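Local atomic coordinates of peptidase S8 and S53, subtilisin, kexin, sedolisin (PDB entry 4KG7), a protein that is a subtilisin-type serine protease (a mycosin) of the mycobacterial ESX-3 type VII secretion system and probably cleaves peptide bonds as a serine endopeptidase. Residues A197-A202 with S253-Y258; R163-A168 with I176-V181; G57-S62 with V124-R129. All blocks are in the same frame, centred on the assembly; numbering follows the deposited sequence.

Contact 1: A197-A202 with S253-Y258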
# COMPACT_ATOMS: atom_id res chain seq x y z
N ALA A 197 12.62 10.84 7.98
CA ALA A 197 12.63 12.24 7.53
C ALA A 197 11.79 12.42 6.27
O ALA A 197 11.07 13.40 6.12
CB ALA A 197 14.04 12.72 7.29
N ALA A 198 11.95 11.50 5.33
CA ALA A 198 11.16 11.52 4.10
C ALA A 198 9.66 11.43 4.36
O ALA A 198 8.85 12.17 3.77
CB ALA A 198 11.62 10.39 3.20
N LEU A 199 9.26 10.48 5.20
CA LEU A 199 7.84 10.30 5.52
C LEU A 199 7.26 11.51 6.23
O LEU A 199 6.15 11.91 5.93
CB LEU A 199 7.65 9.05 6.37
CG LEU A 199 8.04 7.73 5.67
CD1 LEU A 199 8.20 6.65 6.71
CD2 LEU A 199 7.04 7.30 4.59
N ARG A 200 8.01 12.08 7.16
CA ARG A 200 7.60 13.31 7.82
C ARG A 200 7.45 14.48 6.85
O ARG A 200 6.50 15.23 6.94
CB ARG A 200 8.57 13.66 8.94
CG ARG A 200 8.16 14.88 9.74
CD ARG A 200 9.11 15.17 10.87
NE ARG A 200 8.89 16.48 11.49
CZ ARG A 200 9.34 17.64 11.01
NH1 ARG A 200 10.00 17.71 9.85
NH2 ARG A 200 9.11 18.76 11.66
N TYR A 201 8.41 14.64 5.95
CA TYR A 201 8.33 15.67 4.91
C TYR A 201 7.08 15.55 4.07
O TYR A 201 6.32 16.51 3.86
CB TYR A 201 9.58 15.60 4.04
CG TYR A 201 9.54 16.47 2.80
CD1 TYR A 201 9.72 17.83 2.89
CD2 TYR A 201 9.29 15.92 1.56
CE1 TYR A 201 9.68 18.63 1.77
CE2 TYR A 201 9.28 16.69 0.41
CZ TYR A 201 9.45 18.06 0.52
OH TYR A 201 9.45 18.89 -0.56
N ALA A 202 6.81 14.33 3.62
CA ALA A 202 5.66 14.09 2.76
C ALA A 202 4.35 14.27 3.53
O ALA A 202 3.40 14.80 2.98
CB ALA A 202 5.73 12.71 2.13
N SER A 253 5.30 0.90 7.87
CA SER A 253 4.18 0.98 8.83
C SER A 253 4.55 1.45 10.21
O SER A 253 3.77 2.15 10.86
CB SER A 253 3.46 -0.37 8.97
OG SER A 253 2.60 -0.61 7.88
N TRP A 254 5.72 1.06 10.71
CA TRP A 254 6.04 1.42 12.09
C TRP A 254 6.30 2.91 12.28
O TRP A 254 6.31 3.37 13.40
CB TRP A 254 7.15 0.55 12.65
CG TRP A 254 8.52 0.94 12.25
CD1 TRP A 254 8.96 1.32 11.02
CD2 TRP A 254 9.64 0.95 13.11
NE1 TRP A 254 10.31 1.58 11.07
CE2 TRP A 254 10.76 1.35 12.34
CE3 TRP A 254 9.83 0.65 14.46
CZ2 TRP A 254 12.04 1.46 12.88
CZ3 TRP A 254 11.10 0.76 15.01
CH2 TRP A 254 12.20 1.17 14.22
N TRP A 255 6.41 3.65 11.18
CA TRP A 255 6.63 5.10 11.24
C TRP A 255 5.34 5.87 11.53
O TRP A 255 4.96 6.78 10.80
CB TRP A 255 7.35 5.61 9.96
CG TRP A 255 8.82 5.50 10.07
CD1 TRP A 255 9.65 4.60 9.44
CD2 TRP A 255 9.65 6.30 10.89
NE1 TRP A 255 10.95 4.83 9.81
CE2 TRP A 255 10.98 5.88 10.70
CE3 TRP A 255 9.40 7.38 11.73
CZ2 TRP A 255 12.04 6.47 11.38
CZ3 TRP A 255 10.46 7.98 12.39
CH2 TRP A 255 11.76 7.52 12.21
N GLN A 256 4.73 5.58 12.67
CA GLN A 256 3.66 6.38 13.20
C GLN A 256 4.25 7.73 13.65
O GLN A 256 5.38 7.78 14.16
CB GLN A 256 3.01 5.62 14.37
CG GLN A 256 2.43 4.28 13.93
CD GLN A 256 1.43 4.45 12.83
OE1 GLN A 256 0.44 5.15 13.02
NE2 GLN A 256 1.73 3.93 11.65
N PRO A 257 3.50 8.83 13.47
CA PRO A 257 2.13 8.95 12.97
C PRO A 257 1.99 9.24 11.49
O PRO A 257 0.89 9.48 11.01
CB PRO A 257 1.60 10.13 13.78
CG PRO A 257 2.78 11.02 13.84
CD PRO A 257 3.96 10.10 14.04
N TYR A 258 3.09 9.19 10.75
CA TYR A 258 3.11 9.67 9.36
C TYR A 258 2.41 8.74 8.36
O TYR A 258 2.05 9.18 7.26
CB TYR A 258 4.56 9.88 8.93
CG TYR A 258 5.34 10.68 9.94
CD1 TYR A 258 4.95 11.99 10.31
CD2 TYR A 258 6.44 10.15 10.54
CE1 TYR A 258 5.66 12.69 11.27
CE2 TYR A 258 7.17 10.86 11.48
CZ TYR A 258 6.78 12.13 11.84
OH TYR A 258 7.54 12.79 12.79

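Contact 2: R163-A168 with I176-V181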
# COMPACT_ATOMS: atom_id res chain seq x y z
N ARG A 163 13.57 8.03 -1.07
CA ARG A 163 13.62 8.92 -2.21
C ARG A 163 12.28 8.95 -2.94
O ARG A 163 11.82 10.01 -3.39
CB ARG A 163 14.75 8.52 -3.16
CG ARG A 163 16.12 8.81 -2.57
CD ARG A 163 17.20 8.66 -3.64
NE ARG A 163 17.57 7.28 -3.90
CZ ARG A 163 17.78 6.71 -5.09
NH1 ARG A 163 17.54 7.33 -6.24
NH2 ARG A 163 18.22 5.47 -5.13
N ALA A 164 11.68 7.78 -3.11
CA ALA A 164 10.41 7.69 -3.85
C ALA A 164 9.29 8.45 -3.16
O ALA A 164 8.42 9.01 -3.82
CB ALA A 164 10.02 6.24 -4.04
N VAL A 165 9.30 8.44 -1.85
CA VAL A 165 8.30 9.15 -1.07
C VAL A 165 8.43 10.66 -1.28
O VAL A 165 7.44 11.33 -1.50
CB VAL A 165 8.38 8.76 0.43
CG1 VAL A 165 7.69 9.76 1.34
CG2 VAL A 165 7.86 7.34 0.65
N VAL A 166 9.65 11.17 -1.21
CA VAL A 166 9.90 12.57 -1.50
C VAL A 166 9.49 12.89 -2.92
O VAL A 166 8.86 13.92 -3.17
CB VAL A 166 11.37 12.90 -1.27
CG1 VAL A 166 11.66 14.30 -1.81
CG2 VAL A 166 11.68 12.79 0.21
N ARG A 167 9.86 12.04 -3.88
CA ARG A 167 9.50 12.28 -5.28
C ARG A 167 7.98 12.34 -5.47
O ARG A 167 7.47 13.25 -6.10
CB ARG A 167 10.11 11.18 -6.15
CG ARG A 167 9.97 11.38 -7.63
CD ARG A 167 10.59 10.20 -8.37
NE ARG A 167 10.69 10.48 -9.81
CZ ARG A 167 11.60 11.27 -10.39
NH1 ARG A 167 12.59 11.81 -9.68
NH2 ARG A 167 11.58 11.46 -11.72
N ALA A 168 7.26 11.41 -4.86
CA ALA A 168 5.80 11.39 -4.95
C ALA A 168 5.21 12.68 -4.40
O ALA A 168 4.34 13.27 -5.00
CB ALA A 168 5.25 10.21 -4.18
N ILE A 176 -0.33 8.84 -0.96
CA ILE A 176 0.82 8.07 -1.39
C ILE A 176 0.60 6.65 -0.88
O ILE A 176 0.53 6.42 0.34
CB ILE A 176 2.12 8.66 -0.81
CG1 ILE A 176 2.38 10.04 -1.41
CG2 ILE A 176 3.30 7.74 -1.11
CD1 ILE A 176 3.52 10.82 -0.76
N ASN A 177 0.50 5.70 -1.80
CA ASN A 177 0.21 4.31 -1.51
C ASN A 177 1.47 3.45 -1.56
O ASN A 177 2.18 3.44 -2.58
CB ASN A 177 -0.82 3.77 -2.51
CG ASN A 177 -1.27 2.37 -2.15
OD1 ASN A 177 -2.20 2.17 -1.38
ND2 ASN A 177 -0.58 1.39 -2.68
N ILE A 178 1.72 2.73 -0.47
CA ILE A 178 2.89 1.88 -0.34
C ILE A 178 2.39 0.48 0.02
O ILE A 178 2.29 0.11 1.19
CB ILE A 178 3.88 2.43 0.70
CG1 ILE A 178 4.21 3.90 0.44
CG2 ILE A 178 5.15 1.59 0.77
CD1 ILE A 178 4.95 4.61 1.55
N SER A 179 2.07 -0.31 -1.02
CA SER A 179 1.54 -1.65 -0.81
C SER A 179 2.60 -2.73 -0.60
O SER A 179 2.27 -3.85 -0.14
CB SER A 179 0.62 -2.03 -1.96
OG SER A 179 -0.62 -1.37 -1.87
N LEU A 180 3.84 -2.44 -0.96
CA LEU A 180 4.96 -3.32 -0.67
C LEU A 180 5.40 -3.17 0.78
O LEU A 180 5.27 -2.09 1.36
CB LEU A 180 6.12 -3.04 -1.62
CG LEU A 180 5.85 -3.18 -3.13
CD1 LEU A 180 7.05 -2.75 -3.97
CD2 LEU A 180 5.39 -4.59 -3.42
N VAL A 181 5.92 -4.25 1.34
CA VAL A 181 6.32 -4.33 2.74
C VAL A 181 7.72 -4.92 2.84
O VAL A 181 8.04 -5.90 2.15
CB VAL A 181 5.38 -5.30 3.51
CG1 VAL A 181 5.78 -5.48 4.97
CG2 VAL A 181 3.94 -4.82 3.42

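Contact 3: G57-S62 with V124-R129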
# COMPACT_ATOMS: atom_id res chain seq x y z
N GLY A 57 -22.65 3.34 -2.84
CA GLY A 57 -23.04 4.43 -1.96
C GLY A 57 -22.01 5.54 -1.95
O GLY A 57 -22.33 6.71 -1.98
N ALA A 58 -20.73 5.16 -1.91
CA ALA A 58 -19.67 6.15 -1.84
C ALA A 58 -19.61 7.05 -3.07
O ALA A 58 -19.40 8.26 -2.97
CB ALA A 58 -18.33 5.46 -1.65
N TRP A 59 -19.83 6.45 -4.24
CA TRP A 59 -19.76 7.21 -5.50
C TRP A 59 -20.85 8.28 -5.67
O TRP A 59 -20.70 9.19 -6.50
CB TRP A 59 -19.78 6.27 -6.71
CG TRP A 59 -18.60 5.33 -6.77
CD1 TRP A 59 -17.31 5.59 -6.40
CD2 TRP A 59 -18.61 3.96 -7.24
NE1 TRP A 59 -16.52 4.49 -6.59
CE2 TRP A 59 -17.28 3.47 -7.11
CE3 TRP A 59 -19.59 3.12 -7.76
CZ2 TRP A 59 -16.92 2.16 -7.47
CZ3 TRP A 59 -19.24 1.83 -8.10
CH2 TRP A 59 -17.91 1.36 -7.97
N GLN A 60 -21.90 8.19 -4.87
CA GLN A 60 -22.89 9.25 -4.79
C GLN A 60 -22.38 10.48 -4.07
O GLN A 60 -22.97 11.55 -4.18
CB GLN A 60 -24.18 8.73 -4.13
CG GLN A 60 -24.89 7.74 -5.04
CD GLN A 60 -25.22 8.39 -6.38
OE1 GLN A 60 -25.82 9.46 -6.42
NE2 GLN A 60 -24.77 7.78 -7.48
N HIS A 61 -21.26 10.35 -3.35
CA HIS A 61 -20.61 11.48 -2.69
C HIS A 61 -19.35 11.95 -3.41
O HIS A 61 -19.09 13.15 -3.45
CB HIS A 61 -20.27 11.10 -1.24
CG HIS A 61 -21.49 10.79 -0.42
ND1 HIS A 61 -22.26 11.77 0.16
CD2 HIS A 61 -22.09 9.61 -0.13
CE1 HIS A 61 -23.29 11.21 0.77
NE2 HIS A 61 -23.20 9.91 0.64
N SER A 62 -18.59 11.03 -3.98
CA SER A 62 -17.30 11.36 -4.56
C SER A 62 -16.81 10.22 -5.45
O SER A 62 -17.07 9.05 -5.15
CB SER A 62 -16.28 11.63 -3.46
OG SER A 62 -15.03 11.95 -4.03
N VAL A 124 -11.89 2.28 -6.74
CA VAL A 124 -12.58 3.06 -5.71
C VAL A 124 -12.81 4.51 -6.15
O VAL A 124 -13.86 5.12 -5.88
CB VAL A 124 -11.77 3.05 -4.39
CG1 VAL A 124 -12.41 3.95 -3.33
CG2 VAL A 124 -11.65 1.64 -3.86
N ALA A 125 -11.78 5.07 -6.77
CA ALA A 125 -11.72 6.48 -7.10
C ALA A 125 -11.37 6.65 -8.58
O ALA A 125 -10.29 7.15 -8.92
CB ALA A 125 -10.65 7.15 -6.21
N PRO A 126 -12.30 6.31 -9.49
CA PRO A 126 -11.93 6.24 -10.90
C PRO A 126 -11.66 7.62 -11.52
O PRO A 126 -11.07 7.69 -12.60
CB PRO A 126 -13.14 5.56 -11.55
CG PRO A 126 -14.23 5.63 -10.56
CD PRO A 126 -13.66 5.84 -9.21
N GLU A 127 -12.07 8.70 -10.86
CA GLU A 127 -11.78 10.03 -11.38
C GLU A 127 -10.46 10.60 -10.83
O GLU A 127 -10.04 11.69 -11.23
CB GLU A 127 -12.95 10.98 -11.13
CG GLU A 127 -14.17 10.61 -11.97
CD GLU A 127 -15.31 11.58 -11.81
OE1 GLU A 127 -15.08 12.71 -11.36
OE2 GLU A 127 -16.45 11.23 -12.14
N ALA A 128 -9.81 9.87 -9.94
CA ALA A 128 -8.48 10.25 -9.48
C ALA A 128 -7.44 9.97 -10.57
O ALA A 128 -7.68 9.20 -11.48
CB ALA A 128 -8.13 9.53 -8.20
N ARG A 129 -6.30 10.62 -10.47
CA ARG A 129 -5.18 10.35 -11.36
C ARG A 129 -4.13 9.61 -10.58
O ARG A 129 -4.02 9.77 -9.38
CB ARG A 129 -4.63 11.65 -11.90
CG ARG A 129 -5.50 12.19 -13.01
CD ARG A 129 -4.94 13.45 -13.63
NE ARG A 129 -4.78 14.55 -12.67
CZ ARG A 129 -3.67 14.84 -11.98
NH1 ARG A 129 -2.57 14.11 -12.08
NH2 ARG A 129 -3.68 15.90 -11.17

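Contact 1: A197-A202 with S253-Y258
In the subtilisin fold of this protease, the helix 193-205 packs against the loop that leads into strand 259-265, and Arg-200 and Leu-199 meet Tyr-258 and Trp-255 of that loop. The contact has no hydrogen bond across it. Arg-200 lies over one face of the Tyr-258 ring. Its CB is 3.9 Å from the centroid of that ring and 17° off the normal, which makes a CH-pi contact. CG of Arg-200 is anti to the backbone N (chi1 -176°), and the extended chain then runs out past the phenol end. There CD of Arg-200 comes within 3.4 Å of Tyr-258 OH. The guanidinium stands nearly perpendicular to the ring, so it does not stack on it. The opposite face of the ring is taken by CD of Pro-257, which follows a cis peptide bond. The tyrosine is thus held between an arginine stem and a proline. Deeper in, Leu-199 CD1 touches Trp-255 CB at 3.5 Å and sits obliquely to the indole. Leu-199 CB also lies 4.1 Å from Tyr-258 CB. Trp-255 is the centre of an inverse gamma turn, and its NE1 is hydrogen-bonded to Gln-192. Leu-199 also touches Ile-210 of strand 209-213, while Ala-198 touches Ala-162 and Val-166 of helix 150-170 and Ala-202 touches Val-165 and Ala-169.

Contact 2: R163-A168 with I176-V181
Ile-176 and Ile-178 both place CG1 anti to the carbonyl carbon (chi1 -67° and -51°). Each chain is then extended about chi2, and its CD1 meets the helix at Val-165 or Ala-168. These residues join helix 150-170 to strand 175-178 of the parallel sheet in the subtilisin fold. The helix leads by a short turn into the strand and packs back on it. The two short segments run nearly antiparallel, at 156°, and their axes come within 9.8 Å. Alternate strand residues face the helix, and Asn-177 between them turns to the other side of the sheet, where it touches Val-108 and Ile-112 of helix 104-113. The side chains that meet are all apolar and buried, and no hydrogen bond crosses the contact. Ile-176 CD1 reaches Ala-168 CB at 3.9 Å. That same CD1 also lies beside the helix backbone, 4.0 Å from the carbonyl O of Val-165. Neighbouring groups complete the layer: Ile-72 of strand 68-73 touches both Val-165 and Ile-176, and Leu-199 of helix 193-205 touches Val-165. The side chain of Ile-178 lies about 7 Å from that of Asp-73, a predicted member of the charge relay. Val-165 and Ile-178 cross at about a right angle, and their meeting point is Val-165 CG2 against Ile-178 CD1 at 4.1 Å.

Contact 3: G57-S62 with V124-R129
The indole N-H of Trp-59 is hydrogen-bonded to the backbone carbonyl O of Val-124. This bond ties the helix 55-59 to the loop before strand 129-134 of the subtilisin fold. Trp-59 NE1 is 2.8 Å from Val-124 O, with an N-H...O angle of 155°. The oxygen lies in the plane of the indole, at its edge. On the acceptor side the donor stands 42° above the carbonyl plane and does not follow a lone pair. The second touch is looser: Pro-126 CD comes obliquely to the indole, 4.1 Å from Trp-59 NE1. Trp-59 has CG anti to its carbonyl carbon (chi1 -62°), and although CB does not face the loop, the ring reaches across to it. Arg-63 makes a cation-pi contact with the indole, and Ser-122 also touches it. On the loop side, Val-124 and Ala-125 are bonded through their backbones to Leu-111 and Ile-112 of helix 104-113. This probably helps fix the acceptor carbonyl. Val-124 turns its side chain away from the tryptophan and onto Tyr-324 and Leu-331 of helix 318-335. Pro-126 follows Ala-125 in a type I turn, closed by Ala-128 N and Ala-125 O at 2.9 Å. On the tryptophan side, the carbonyl O of Ala-58 accepts from both His-61 N and Ser-62 N, at 2.8 and 3.1 Å.

Along the chain the three contacts come in series: contact 3 closes first, then contact 2, then contact 1. Contacts 1 and 2 are neighbours, with centres 11 Å apart. They touch where helix 193-205 meets helix 150-170, for example Ala-202 CB against Val-165 CG1 at 3.6 Å. Together they make a continuous run of packing from the parallel sheet, through helices 150-170 and 193-205, to the loop 253-258. Contact 3 stands apart, its centre 22 Å from contact 2 and 27 Å from contact 1, and touches neither. It lies toward the periphery, by helices 104-113 and 318-335. Contact 2 is the one close to the predicted charge relay; contacts 1 and 3 lie away from it.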